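Local coordinates for protein putative TetR-family transcriptional regulator (Syntrophomonas wolfei subsp. wolfei, PDB 3LWJ) that probably binds DNA as a dimeric transcription regulator of the TetR family, at residues Q15-C20 / Y50-D55; R112-S117 / Q122-F127; K165-K170 / E184-F189. All blocks are in the same frame, centred on the assembly; numbering follows the deposited sequence. Where two conformers were deposited one is given.

Interaction 1: residues Q15-C20 / Y50-D55; sequences QKILTC and YNYFVD
F53 and I17 carry most of this contact, with L18 beside them. The phenyl side chain and I17 slide past each other in opposite directions, and ring atom F53 CE2 lies 3.7 Å from I17 CG2. That methyl stands anti to the I17 backbone N, while the CG1 branch (chi1 -60°) sends CD1 on to Y52, where I17 CD1 meets CD2 of the phenol ring at 4.0 Å. L18 points less directly at the second segment, but its CD2 methyl reaches F53 CZ at 3.6 Å, the two side chains crossing at about a right angle. Both I17 and L18 approach the F53 ring obliquely; over one of its faces sits Y52 CB, 3.6 Å above the plane and displaced toward the rim. This is part of the hydrophobic core of the TetR-type helix-turn-helix domain: helix 10-28 packs against Y52 and F53, with 50-53 falling in the predicted DNA-binding motif. I38 and S42 of helix 35-42 meet I17 as well, and I59 and N62 of helix 56-79 meet F53. An alanine in place of I17 is likely to open a gap beside F53 CE2 and leave the Y52 ring without the CD1 methyl that touches it.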
ATOM      1  N   GLN A  15      10.654  -4.485 -27.024  1.00 33.35           N
ATOM      2  CA  GLN A  15      11.101  -5.310 -25.901  1.00 34.56           C
ATOM      3  C   GLN A  15      12.529  -5.015 -25.437  1.00 34.66           C
ATOM      4  O   GLN A  15      12.815  -5.045 -24.233  1.00 35.78           O
ATOM      5  CB  GLN A  15      11.018  -6.809 -26.240  1.00 35.76           C
ATOM      6  CG  GLN A  15      11.187  -7.707 -25.000  1.00 36.35           C
ATOM      7  CD  GLN A  15      10.160  -7.387 -23.957  1.00 42.68           C
ATOM      8  OE1 GLN A  15       8.972  -7.335 -24.265  1.00 48.79           O
ATOM      9  NE2 GLN A  15      10.601  -7.119 -22.723  1.00 41.75           N
ATOM     10  N   LYS A  16      13.445  -4.795 -26.371  1.00 32.76           N
ATOM     11  CA  LYS A  16      14.805  -4.513 -25.952  1.00 31.34           C
ATOM     12  C   LYS A  16      14.818  -3.233 -25.125  1.00 29.16           C
ATOM     13  O   LYS A  16      15.503  -3.173 -24.110  1.00 29.90           O
ATOM     14  CB  LYS A  16      15.770  -4.378 -27.135  1.00 33.57           C
ATOM     15  CG  LYS A  16      17.227  -4.538 -26.685  1.00 36.56           C
ATOM     16  CD  LYS A  16      18.240  -4.193 -27.757  1.00 41.93           C
ATOM     17  CE  LYS A  16      19.659  -4.415 -27.228  1.00 41.76           C
ATOM     18  NZ  LYS A  16      20.683  -3.673 -28.011  1.00 44.55           N
ATOM     19  N   ILE A  17      14.078  -2.211 -25.564  1.00 28.04           N
ATOM     20  CA  ILE A  17      14.098  -0.902 -24.867  1.00 29.23           C
ATOM     21  C   ILE A  17      13.511  -1.059 -23.442  1.00 28.54           C
ATOM     22  O   ILE A  17      14.063  -0.525 -22.481  1.00 27.53           O
ATOM     23  CB  ILE A  17      13.383   0.231 -25.665  1.00 28.11           C
ATOM     24  CG1 ILE A  17      14.033   0.461 -27.037  1.00 27.35           C
ATOM     25  CG2 ILE A  17      13.433   1.544 -24.908  1.00 28.35           C
ATOM     26  CD1 ILE A  17      13.115   1.194 -28.036  1.00 24.21           C
ATOM     27  N   LEU A  18      12.426  -1.828 -23.325  1.00 29.69           N
ATOM     28  CA  LEU A  18      11.785  -2.109 -22.031  1.00 31.76           C
ATOM     29  C   LEU A  18      12.683  -2.896 -21.066  1.00 32.52           C
ATOM     30  O   LEU A  18      12.758  -2.556 -19.892  1.00 32.78           O
ATOM     31  CB  LEU A  18      10.442  -2.829 -22.233  1.00 31.53           C
ATOM     32  CG  LEU A  18       9.374  -2.073 -23.039  1.00 31.40           C
ATOM     33  CD1 LEU A  18       8.130  -2.936 -23.230  1.00 29.24           C
ATOM     34  CD2 LEU A  18       9.012  -0.716 -22.406  1.00 30.65           C
ATOM     35  N   THR A  19      13.378  -3.928 -21.543  1.00 34.86           N
ATOM     36  CA  THR A  19      14.256  -4.714 -20.655  1.00 34.98           C
ATOM     37  C   THR A  19      15.401  -3.847 -20.139  1.00 34.30           C
ATOM     38  O   THR A  19      15.664  -3.813 -18.920  1.00 32.36           O
ATOM     39  CB  THR A  19      14.844  -5.978 -21.344  1.00 37.21           C
ATOM     40  OG1 THR A  19      13.832  -6.606 -22.135  1.00 39.22           O
ATOM     41  CG2 THR A  19      15.346  -6.974 -20.293  1.00 33.77           C
ATOM     42  N   CYS A  20      16.054  -3.129 -21.058  1.00 31.90           N
ATOM     43  CA  CYS A  20      17.151  -2.207 -20.697  1.00 33.21           C
ATOM     44  C   CYS A  20      16.719  -1.108 -19.715  1.00 30.25           C
ATOM     45  O   CYS A  20      17.477  -0.736 -18.818  1.00 26.30           O
ATOM     46  CB  CYS A  20      17.751  -1.534 -21.944  1.00 34.16           C
ATOM     47  SG  CYS A  20      18.582  -2.660 -23.085  1.00 43.07           S
ATOM     48  N   TYR A  50      12.215   7.113 -30.499  1.00 44.68           N
ATOM     49  CA  TYR A  50      11.051   8.009 -30.509  1.00 43.84           C
ATOM     50  C   TYR A  50       9.854   7.537 -31.362  1.00 42.23           C
ATOM     51  O   TYR A  50       8.751   8.095 -31.245  1.00 40.80           O
ATOM     52  CB  TYR A  50      11.468   9.418 -30.929  1.00 44.61           C
ATOM     53  CG  TYR A  50      12.194  10.191 -29.850  1.00 47.74           C
ATOM     54  CD1 TYR A  50      11.531  10.596 -28.693  1.00 42.52           C
ATOM     55  CD2 TYR A  50      13.533  10.547 -30.004  1.00 51.39           C
ATOM     56  CE1 TYR A  50      12.191  11.314 -27.711  1.00 46.70           C
ATOM     57  CE2 TYR A  50      14.197  11.271 -29.029  1.00 49.75           C
ATOM     58  CZ  TYR A  50      13.523  11.650 -27.889  1.00 47.04           C
ATOM     59  OH  TYR A  50      14.185  12.365 -26.926  1.00 48.50           O
ATOM     60  N   ASN A  51      10.065   6.522 -32.204  1.00 40.54           N
ATOM     61  CA  ASN A  51       8.955   5.845 -32.873  1.00 39.16           C
ATOM     62  C   ASN A  51       8.108   5.094 -31.860  1.00 38.48           C
ATOM     63  O   ASN A  51       6.931   4.866 -32.112  1.00 38.58           O
ATOM     64  CB  ASN A  51       9.447   4.874 -33.968  1.00 39.28           C
ATOM     65  CG  ASN A  51      10.005   5.591 -35.196  1.00 41.57           C
ATOM     66  OD1 ASN A  51       9.662   6.742 -35.476  1.00 33.91           O
ATOM     67  ND2 ASN A  51      10.856   4.896 -35.948  1.00 45.40           N
ATOM     68  N   TYR A  52       8.711   4.729 -30.721  1.00 37.92           N
ATOM     69  CA  TYR A  52       8.040   3.972 -29.640  1.00 38.84           C
ATOM     70  C   TYR A  52       7.679   4.814 -28.387  1.00 38.04           C
ATOM     71  O   TYR A  52       6.574   4.676 -27.835  1.00 35.18           O
ATOM     72  CB  TYR A  52       8.916   2.775 -29.194  1.00 38.56           C
ATOM     73  CG  TYR A  52       9.333   1.840 -30.315  1.00 40.68           C
ATOM     74  CD1 TYR A  52       8.530   0.758 -30.697  1.00 41.28           C
ATOM     75  CD2 TYR A  52      10.535   2.041 -30.991  1.00 43.88           C
ATOM     76  CE1 TYR A  52       8.917  -0.090 -31.731  1.00 44.51           C
ATOM     77  CE2 TYR A  52      10.929   1.210 -32.022  1.00 47.02           C
ATOM     78  CZ  TYR A  52      10.122   0.149 -32.390  1.00 46.32           C
ATOM     79  OH  TYR A  52      10.543  -0.666 -33.406  1.00 45.39           O
ATOM     80  N   PHE A  53       8.620   5.657 -27.935  1.00 37.81           N
ATOM     81  CA  PHE A  53       8.490   6.372 -26.652  1.00 36.68           C
ATOM     82  C   PHE A  53       8.964   7.825 -26.727  1.00 36.91           C
ATOM     83  O   PHE A  53       9.961   8.144 -27.399  1.00 35.24           O
ATOM     84  CB  PHE A  53       9.275   5.655 -25.537  1.00 36.53           C
ATOM     85  CG  PHE A  53       9.025   4.166 -25.471  1.00 31.58           C
ATOM     86  CD1 PHE A  53       7.788   3.677 -25.071  1.00 27.17           C
ATOM     87  CD2 PHE A  53      10.028   3.259 -25.803  1.00 29.55           C
ATOM     88  CE1 PHE A  53       7.566   2.304 -25.003  1.00 26.40           C
ATOM     89  CE2 PHE A  53       9.808   1.885 -25.751  1.00 31.64           C
ATOM     90  CZ  PHE A  53       8.576   1.403 -25.343  1.00 25.26           C
ATOM     91  N   VAL A  54       8.256   8.689 -26.000  1.00 35.59           N
ATOM     92  CA  VAL A  54       8.583  10.115 -25.984  0.50 36.03           C
ATOM     93  C   VAL A  54       9.466  10.457 -24.763  1.00 34.39           C
ATOM     94  O   VAL A  54      10.277  11.393 -24.822  1.00 35.39           O
ATOM     95  CB  VAL A  54       7.308  11.017 -26.040  0.50 37.17           C
ATOM     96  CG1 VAL A  54       7.669  12.408 -26.544  0.50 36.59           C
ATOM     97  CG2 VAL A  54       6.233  10.413 -26.952  0.50 36.88           C
ATOM     98  N   ASP A  55       9.349   9.675 -23.684  1.00 30.34           N
ATOM     99  CA  ASP A  55      10.123   9.875 -22.434  1.00 27.95           C
ATOM    100  C   ASP A  55      10.084   8.631 -21.482  1.00 28.05           C
ATOM    101  O   ASP A  55       9.584   7.583 -21.884  1.00 29.18           O
ATOM    102  CB  ASP A  55       9.674  11.176 -21.720  1.00 25.32           C
ATOM    103  CG  ASP A  55       8.322  11.080 -21.058  1.00 26.37           C
ATOM    104  OD1 ASP A  55       7.783   9.970 -20.863  1.00 24.66           O
ATOM    105  OD2 ASP A  55       7.799  12.154 -20.672  1.00 25.32           O
TER

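Interaction 2: residues R112-S117 / Q122-F127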
ATOM      1  N   ARG A 112       8.422   0.577  -5.242  1.00 24.63           N
ATOM      2  CA  ARG A 112       9.302   1.638  -4.760  1.00 26.63           C
ATOM      3  C   ARG A 112       8.870   3.050  -5.189  1.00 28.63           C
ATOM      4  O   ARG A 112       9.093   3.986  -4.454  1.00 28.48           O
ATOM      5  CB  ARG A 112      10.733   1.396  -5.222  1.00 26.50           C
ATOM      6  CG  ARG A 112      11.412   0.218  -4.542  1.00 26.18           C
ATOM      7  CD  ARG A 112      12.903   0.189  -4.906  1.00 33.06           C
ATOM      8  NE  ARG A 112      13.613  -0.811  -4.106  1.00 33.55           N
ATOM      9  CZ  ARG A 112      13.962  -0.639  -2.834  1.00 39.04           C
ATOM     10  NH1 ARG A 112      13.672   0.501  -2.202  1.00 35.07           N
ATOM     11  NH2 ARG A 112      14.596  -1.612  -2.181  1.00 36.42           N
ATOM     12  N   VAL A 113       8.270   3.194  -6.368  1.00 27.75           N
ATOM     13  CA  VAL A 113       8.017   4.529  -6.902  1.00 28.29           C
ATOM     14  C   VAL A 113       6.626   5.111  -6.585  1.00 29.03           C
ATOM     15  O   VAL A 113       6.368   6.266  -6.912  1.00 26.50           O
ATOM     16  CB  VAL A 113       8.271   4.598  -8.420  1.00 26.32           C
ATOM     17  CG1 VAL A 113       9.719   4.124  -8.756  1.00 27.11           C
ATOM     18  CG2 VAL A 113       7.166   3.875  -9.201  1.00 21.97           C
ATOM     19  N   ALA A 114       5.748   4.331  -5.956  1.00 28.64           N
ATOM     20  CA  ALA A 114       4.421   4.824  -5.533  1.00 27.86           C
ATOM     21  C   ALA A 114       4.518   6.034  -4.626  1.00 29.01           C
ATOM     22  O   ALA A 114       5.304   6.018  -3.691  1.00 34.29           O
ATOM     23  CB  ALA A 114       3.645   3.707  -4.841  1.00 26.03           C
ATOM     24  N   GLY A 115       3.747   7.094  -4.929  1.00 28.87           N
ATOM     25  CA  GLY A 115       3.766   8.369  -4.182  1.00 27.00           C
ATOM     26  C   GLY A 115       4.941   9.291  -4.413  1.00 26.65           C
ATOM     27  O   GLY A 115       5.094  10.301  -3.712  1.00 24.27           O
ATOM     28  N   SER A 116       5.786   8.958  -5.390  1.00 26.40           N
ATOM     29  CA  SER A 116       7.042   9.689  -5.618  1.00 25.83           C
ATOM     30  C   SER A 116       6.823  11.033  -6.335  1.00 27.65           C
ATOM     31  O   SER A 116       7.474  12.024  -6.007  1.00 26.67           O
ATOM     32  CB  SER A 116       8.041   8.806  -6.391  1.00 28.12           C
ATOM     33  OG  SER A 116       7.582   8.461  -7.704  1.00 22.71           O
ATOM     34  N   SER A 117       5.946  11.072  -7.340  1.00 26.47           N
ATOM     35  CA  SER A 117       5.617  12.337  -8.032  1.00 23.97           C
ATOM     36  C   SER A 117       4.333  12.152  -8.778  1.00 24.12           C
ATOM     37  O   SER A 117       3.946  11.019  -9.026  1.00 21.77           O
ATOM     38  CB  SER A 117       6.711  12.728  -9.025  1.00 25.55           C
ATOM     39  OG  SER A 117       6.708  11.908 -10.180  1.00 20.60           O
ATOM     40  N   GLN A 122       0.329   9.117 -11.690  1.00 26.57           N
ATOM     41  CA  GLN A 122      -0.637   9.028 -12.799  0.50 26.46           C
ATOM     42  C   GLN A 122      -0.439   7.687 -13.538  1.00 24.85           C
ATOM     43  O   GLN A 122      -1.389   7.041 -13.907  1.00 24.34           O
ATOM     44  CB  GLN A 122      -0.510  10.226 -13.785  0.50 26.28           C
ATOM     45  CG  GLN A 122      -1.080  11.605 -13.288  0.50 28.94           C
ATOM     46  CD  GLN A 122      -0.694  12.839 -14.165  0.50 34.66           C
ATOM     47  OE1 GLN A 122      -1.132  13.964 -13.889  0.50 27.79           O
ATOM     48  NE2 GLN A 122       0.108  12.622 -15.217  0.50 33.73           N
ATOM     49  N   CYS A 123       0.817   7.294 -13.787  1.00 26.19           N
ATOM     50  CA  CYS A 123       1.070   6.013 -14.476  1.00 25.68           C
ATOM     51  C   CYS A 123       0.598   4.835 -13.621  1.00 28.07           C
ATOM     52  O   CYS A 123      -0.035   3.908 -14.108  1.00 29.46           O
ATOM     53  CB  CYS A 123       2.547   5.799 -14.754  1.00 27.22           C
ATOM     54  SG  CYS A 123       3.318   7.008 -15.836  1.00 27.61           S
ATOM     55  N   LEU A 124       0.927   4.844 -12.334  1.00 28.28           N
ATOM     56  CA  LEU A 124       0.524   3.729 -11.485  0.50 26.07           C
ATOM     57  C   LEU A 124      -0.993   3.707 -11.400  1.00 27.40           C
ATOM     58  O   LEU A 124      -1.557   2.649 -11.278  1.00 28.95           O
ATOM     59  CB  LEU A 124       1.184   3.775 -10.106  0.50 24.71           C
ATOM     60  CG  LEU A 124       2.514   2.993 -10.020  0.50 19.35           C
ATOM     61  CD1 LEU A 124       3.620   3.576 -10.952  0.50  8.41           C
ATOM     62  CD2 LEU A 124       3.006   2.945  -8.593  0.50 17.23           C
ATOM     63  N   LYS A 125      -1.637   4.884 -11.514  1.00 27.26           N
ATOM     64  CA  LYS A 125      -3.103   4.977 -11.378  1.00 28.16           C
ATOM     65  C   LYS A 125      -3.797   4.277 -12.528  1.00 28.14           C
ATOM     66  O   LYS A 125      -4.788   3.597 -12.330  1.00 27.04           O
ATOM     67  CB  LYS A 125      -3.609   6.429 -11.233  1.00 28.49           C
ATOM     68  CG  LYS A 125      -5.103   6.494 -10.821  1.00 29.61           C
ATOM     69  CD  LYS A 125      -5.627   7.951 -10.638  1.00 29.13           C
ATOM     70  CE  LYS A 125      -7.113   7.967 -10.377  1.00 29.36           C
ATOM     71  NZ  LYS A 125      -7.909   7.463 -11.553  1.00 31.98           N
ATOM     72  N   GLN A 126      -3.227   4.385 -13.719  1.00 27.45           N
ATOM     73  CA  GLN A 126      -3.806   3.707 -14.869  1.00 29.36           C
ATOM     74  C   GLN A 126      -3.695   2.187 -14.745  1.00 26.09           C
ATOM     75  O   GLN A 126      -4.634   1.463 -15.038  1.00 26.13           O
ATOM     76  CB  GLN A 126      -3.174   4.240 -16.169  1.00 31.09           C
ATOM     77  CG  GLN A 126      -3.459   5.713 -16.331  1.00 43.07           C
ATOM     78  CD  GLN A 126      -2.907   6.323 -17.605  1.00 55.66           C
ATOM     79  OE1 GLN A 126      -2.789   5.646 -18.636  1.00 58.11           O
ATOM     80  NE2 GLN A 126      -2.577   7.626 -17.544  1.00 54.32           N
ATOM     81  N   PHE A 127      -2.538   1.721 -14.301  1.00 25.24           N
ATOM     82  CA  PHE A 127      -2.299   0.309 -14.023  1.00 23.75           C
ATOM     83  C   PHE A 127      -3.282  -0.210 -12.932  1.00 23.94           C
ATOM     84  O   PHE A 127      -4.069  -1.132 -13.155  1.00 23.87           O
ATOM     85  CB  PHE A 127      -0.830   0.153 -13.619  1.00 22.61           C
ATOM     86  CG  PHE A 127      -0.489  -1.187 -13.081  1.00 25.34           C
ATOM     87  CD1 PHE A 127      -0.445  -2.282 -13.922  1.00 22.75           C
ATOM     88  CD2 PHE A 127      -0.205  -1.357 -11.740  1.00 27.11           C
ATOM     89  CE1 PHE A 127      -0.143  -3.530 -13.447  1.00 23.50           C
ATOM     90  CE2 PHE A 127       0.101  -2.622 -11.248  1.00 23.03           C
ATOM     91  CZ  PHE A 127       0.142  -3.707 -12.108  1.00 27.22           C
TER
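The first torsion of V113 (chi1 -56°) places CG2 between its backbone N and carbonyl carbon, and there V113 CG2 lies 4.0 Å from L124 CD1. L124 was built in two conformers; in the one described, with chi2 63°, CD1 faces V113 and CD2 faces A114, packing 3.9 Å from A114 CB. The V113 and L124 side chains cross at about a right angle. After helix 104-113 the chain folds through a type II beta turn from V113 to S116, with G115 at positive phi, before S117 stands at the N-cap position of helix 118-144. The turn is gripped at V113 O, which accepts both S116 N at 3.1 Å and S116 OG at 2.6 Å, the hydroxyl lying in the carbonyl plane on a lone pair. S116 OG and S117 OG also bond to Y31 OH, tying the turn to the N-terminal domain that carries the predicted DNA-binding motif. G115 N bonds to D121 OD1, and G115 O takes R112 NH1 of the second subunit. The contact itself is ordinary methyl packing with no polar bond between the segments; the polar groups are used within the turn and by Y31, D121 and the second subunit's R112.

Interaction 3: residues K165-K170 / E184-F189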
ATOM      1  N   LYS A 165      -0.540  -5.324  -2.943  1.00 22.00           N
ATOM      2  CA  LYS A 165       0.522  -4.338  -3.027  1.00 21.81           C
ATOM      3  C   LYS A 165       1.403  -4.384  -1.770  1.00 19.89           C
ATOM      4  O   LYS A 165       2.626  -4.271  -1.825  1.00 19.53           O
ATOM      5  CB  LYS A 165      -0.066  -2.915  -3.029  1.00 26.03           C
ATOM      6  CG  LYS A 165      -0.350  -2.210  -4.276  1.00 33.44           C
ATOM      7  CD  LYS A 165      -1.018  -0.831  -3.923  1.00 37.24           C
ATOM      8  CE  LYS A 165       0.009   0.290  -3.717  1.00 31.90           C
ATOM      9  NZ  LYS A 165       0.592   0.818  -5.032  1.00 26.77           N
ATOM     10  N   PHE A 166       0.761  -4.388  -0.624  1.00 24.55           N
ATOM     11  CA  PHE A 166       1.479  -4.317   0.664  1.00 22.51           C
ATOM     12  C   PHE A 166       2.331  -5.565   0.923  1.00 22.93           C
ATOM     13  O   PHE A 166       3.458  -5.455   1.347  1.00 22.06           O
ATOM     14  CB  PHE A 166       0.528  -4.150   1.832  1.00 22.43           C
ATOM     15  CG  PHE A 166       1.230  -3.864   3.163  1.00 17.97           C
ATOM     16  CD1 PHE A 166       2.268  -2.961   3.231  1.00 22.67           C
ATOM     17  CD2 PHE A 166       0.804  -4.461   4.327  1.00 27.46           C
ATOM     18  CE1 PHE A 166       2.902  -2.649   4.427  1.00 25.85           C
ATOM     19  CE2 PHE A 166       1.430  -4.167   5.544  1.00 35.92           C
ATOM     20  CZ  PHE A 166       2.487  -3.247   5.585  1.00 23.39           C
ATOM     21  N   SER A 167       1.786  -6.738   0.645  1.00 22.12           N
ATOM     22  CA  SER A 167       2.556  -7.982   0.850  1.00 24.33           C
ATOM     23  C   SER A 167       3.694  -8.103  -0.205  1.00 23.90           C
ATOM     24  O   SER A 167       4.771  -8.618   0.106  1.00 24.07           O
ATOM     25  CB  SER A 167       1.594  -9.174   0.806  1.00 23.81           C
ATOM     26  OG  SER A 167       1.241  -9.423  -0.544  1.00 33.99           O
ATOM     27  N   LEU A 168       3.475  -7.649  -1.455  1.00 23.87           N
ATOM     28  CA  LEU A 168       4.555  -7.592  -2.462  1.00 21.75           C
ATOM     29  C   LEU A 168       5.702  -6.712  -1.942  1.00 22.00           C
ATOM     30  O   LEU A 168       6.863  -7.068  -1.986  1.00 22.69           O
ATOM     31  CB  LEU A 168       4.036  -6.988  -3.787  1.00 24.13           C
ATOM     32  CG  LEU A 168       4.994  -6.929  -4.990  1.00 20.26           C
ATOM     33  CD1 LEU A 168       5.648  -8.325  -5.261  1.00 20.18           C
ATOM     34  CD2 LEU A 168       4.231  -6.339  -6.249  1.00 15.50           C
ATOM     35  N   TYR A 169       5.353  -5.532  -1.447  1.00 23.35           N
ATOM     36  CA  TYR A 169       6.348  -4.598  -0.941  1.00 23.41           C
ATOM     37  C   TYR A 169       7.173  -5.217   0.195  1.00 24.66           C
ATOM     38  O   TYR A 169       8.393  -5.095   0.218  1.00 25.99           O
ATOM     39  CB  TYR A 169       5.667  -3.293  -0.516  1.00 22.89           C
ATOM     40  CG  TYR A 169       6.372  -2.451   0.530  1.00 21.67           C
ATOM     41  CD1 TYR A 169       7.307  -1.492   0.183  1.00 28.00           C
ATOM     42  CD2 TYR A 169       6.049  -2.580   1.875  1.00 23.61           C
ATOM     43  CE1 TYR A 169       7.921  -0.696   1.168  1.00 27.95           C
ATOM     44  CE2 TYR A 169       6.639  -1.774   2.860  1.00 24.57           C
ATOM     45  CZ  TYR A 169       7.583  -0.844   2.501  1.00 30.51           C
ATOM     46  OH  TYR A 169       8.160  -0.042   3.489  1.00 34.48           O
ATOM     47  N   LYS A 170       6.522  -5.914   1.111  1.00 24.27           N
ATOM     48  CA  LYS A 170       7.242  -6.552   2.219  1.00 23.96           C
ATOM     49  C   LYS A 170       8.155  -7.690   1.772  1.00 24.89           C
ATOM     50  O   LYS A 170       9.176  -7.972   2.432  1.00 22.82           O
ATOM     51  CB  LYS A 170       6.286  -7.045   3.310  1.00 21.63           C
ATOM     52  CG  LYS A 170       5.555  -5.922   4.034  1.00 26.46           C
ATOM     53  CD  LYS A 170       4.781  -6.379   5.345  1.00 23.77           C
ATOM     54  CE  LYS A 170       5.662  -6.983   6.452  1.00 28.82           C
ATOM     55  NZ  LYS A 170       5.160  -6.727   7.851  1.00 26.05           N
ATOM     56  N   GLU A 184       1.086 -17.189   1.194  1.00 23.28           N
ATOM     57  CA  GLU A 184       0.221 -17.729   2.281  1.00 24.35           C
ATOM     58  C   GLU A 184      -0.634 -16.637   2.924  1.00 25.91           C
ATOM     59  O   GLU A 184      -1.823 -16.827   3.140  1.00 24.83           O
ATOM     60  CB  GLU A 184       1.041 -18.460   3.363  1.00 27.99           C
ATOM     61  CG  GLU A 184       0.236 -18.850   4.616  1.00 34.13           C
HETATM   62  N   MSE A 185      -0.023 -15.491   3.214  1.00 25.25           N
HETATM   63  CA  MSE A 185      -0.751 -14.383   3.833  1.00 24.75           C
HETATM   64  C   MSE A 185      -1.923 -13.974   2.973  1.00 24.92           C
HETATM   65  O   MSE A 185      -3.037 -13.775   3.466  1.00 29.11           O
HETATM   66  CB  MSE A 185       0.184 -13.178   3.992  1.00 22.29           C
HETATM   67  CG  MSE A 185      -0.487 -11.894   4.524  1.00 24.23           C
HETATM   68 SE   MSE A 185       0.789 -10.465   4.554  0.75 36.55          SE
HETATM   69  CE  MSE A 185       1.879 -11.189   5.958  1.00 30.20           C
ATOM     70  N   VAL A 186      -1.642 -13.772   1.689  1.00 23.09           N
ATOM     71  CA  VAL A 186      -2.631 -13.284   0.790  1.00 22.46           C
ATOM     72  C   VAL A 186      -3.774 -14.293   0.675  1.00 22.46           C
ATOM     73  O   VAL A 186      -4.933 -13.918   0.726  1.00 23.35           O
ATOM     74  CB  VAL A 186      -2.013 -12.924  -0.558  1.00 24.68           C
ATOM     75  CG1 VAL A 186      -3.068 -12.709  -1.564  1.00 13.88           C
ATOM     76  CG2 VAL A 186      -1.086 -11.644  -0.462  1.00 17.50           C
ATOM     77  N   LEU A 187      -3.466 -15.571   0.558  1.00 23.73           N
ATOM     78  CA  LEU A 187      -4.522 -16.600   0.440  1.00 24.51           C
ATOM     79  C   LEU A 187      -5.315 -16.740   1.719  1.00 21.93           C
ATOM     80  O   LEU A 187      -6.520 -16.919   1.699  1.00 22.73           O
ATOM     81  CB  LEU A 187      -3.925 -17.968   0.083  1.00 23.98           C
ATOM     82  CG  LEU A 187      -3.104 -18.028  -1.199  1.00 24.63           C
ATOM     83  CD1 LEU A 187      -2.496 -19.468  -1.370  1.00 18.91           C
ATOM     84  CD2 LEU A 187      -3.917 -17.573  -2.373  1.00 30.60           C
ATOM     85  N   SER A 188      -4.632 -16.647   2.841  1.00 22.50           N
ATOM     86  CA  SER A 188      -5.315 -16.746   4.126  1.00 23.05           C
ATOM     87  C   SER A 188      -6.288 -15.613   4.281  1.00 21.80           C
ATOM     88  O   SER A 188      -7.414 -15.841   4.668  1.00 20.76           O
ATOM     89  CB  SER A 188      -4.333 -16.715   5.293  1.00 19.45           C
ATOM     90  OG  SER A 188      -5.046 -16.862   6.522  1.00 20.20           O
ATOM     91  N   PHE A 189      -5.858 -14.373   3.983  1.00 20.15           N
ATOM     92  CA  PHE A 189      -6.787 -13.256   4.085  1.00 19.19           C
ATOM     93  C   PHE A 189      -8.050 -13.424   3.203  1.00 19.08           C
ATOM     94  O   PHE A 189      -9.208 -13.115   3.637  1.00 21.41           O
ATOM     95  CB  PHE A 189      -6.096 -11.934   3.704  1.00 18.63           C
ATOM     96  CG  PHE A 189      -7.070 -10.876   3.278  1.00 25.71           C
ATOM     97  CD1 PHE A 189      -7.854 -10.245   4.222  1.00 28.19           C
ATOM     98  CD2 PHE A 189      -7.270 -10.571   1.939  1.00 21.53           C
ATOM     99  CE1 PHE A 189      -8.792  -9.307   3.839  1.00 22.73           C
ATOM    100  CE2 PHE A 189      -8.180  -9.586   1.556  1.00 29.63           C
ATOM    101  CZ  PHE A 189      -8.944  -8.969   2.493  1.00 22.74           C
TER
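F166 and Y169, on the same helix as S167, the residue that meets M185 and V186, each have a neighbour from that helix: F166 has K170 CD over one face, 3.9 Å above the plane and offset toward the rim, and Y169 receives F166 O at its edge, in plane. Y169 OH bonds to D121 of the second subunit, and F166 packs on E128 of that subunit. S167 makes the contact with helix 179-195. Its chi1 of 76° puts OG between the backbone N and the carbonyl carbon, 3.2 Å from V186 CG2, a tight fit for an oxygen against a methyl. S167 CB sits 3.9 Å from the same methyl and 4.0 Å from M185 SE. In this selenomethionine chi1 and chi2 are both anti (175° and -176°), and the extended chain carries SE to the serine; the bend at chi3 turns only the terminal CE. M97 of helix 85-102 also packs on S167, and M185 touches H158 of the second subunit, consistent with the usual TetR-family arrangement in which the last two long helices build the dimer interface. The buried serine hydroxyl is satisfied by a hydrogen bond to I163 O one turn back and a weak one to E164 O. Between 165-170 and 184-189 the contact is van der Waals packing, consistent with the small S167 letting the backbones come near (S167 CA to V186 CA 7.4 Å).

All three contacts are buried, and none has a hydrogen bond between its segments. Interaction 1 belongs to the helix-turn-helix domain and is untouched by the second subunit; it is the most aromatic, and its centre lies about 32 Å from that of interaction 3, on the opposite side of the chain's centre. Interactions 2 and 3 both touch the second subunit and meet each other, with A114 CB 4.2 Å from K165 NZ. They differ in character: methyl groups beside a polar turn in interaction 2, and a small serine against a methyl and selenium in interaction 3. No two share a helix, but helix 56-79 packs against both interaction 1 and interaction 2.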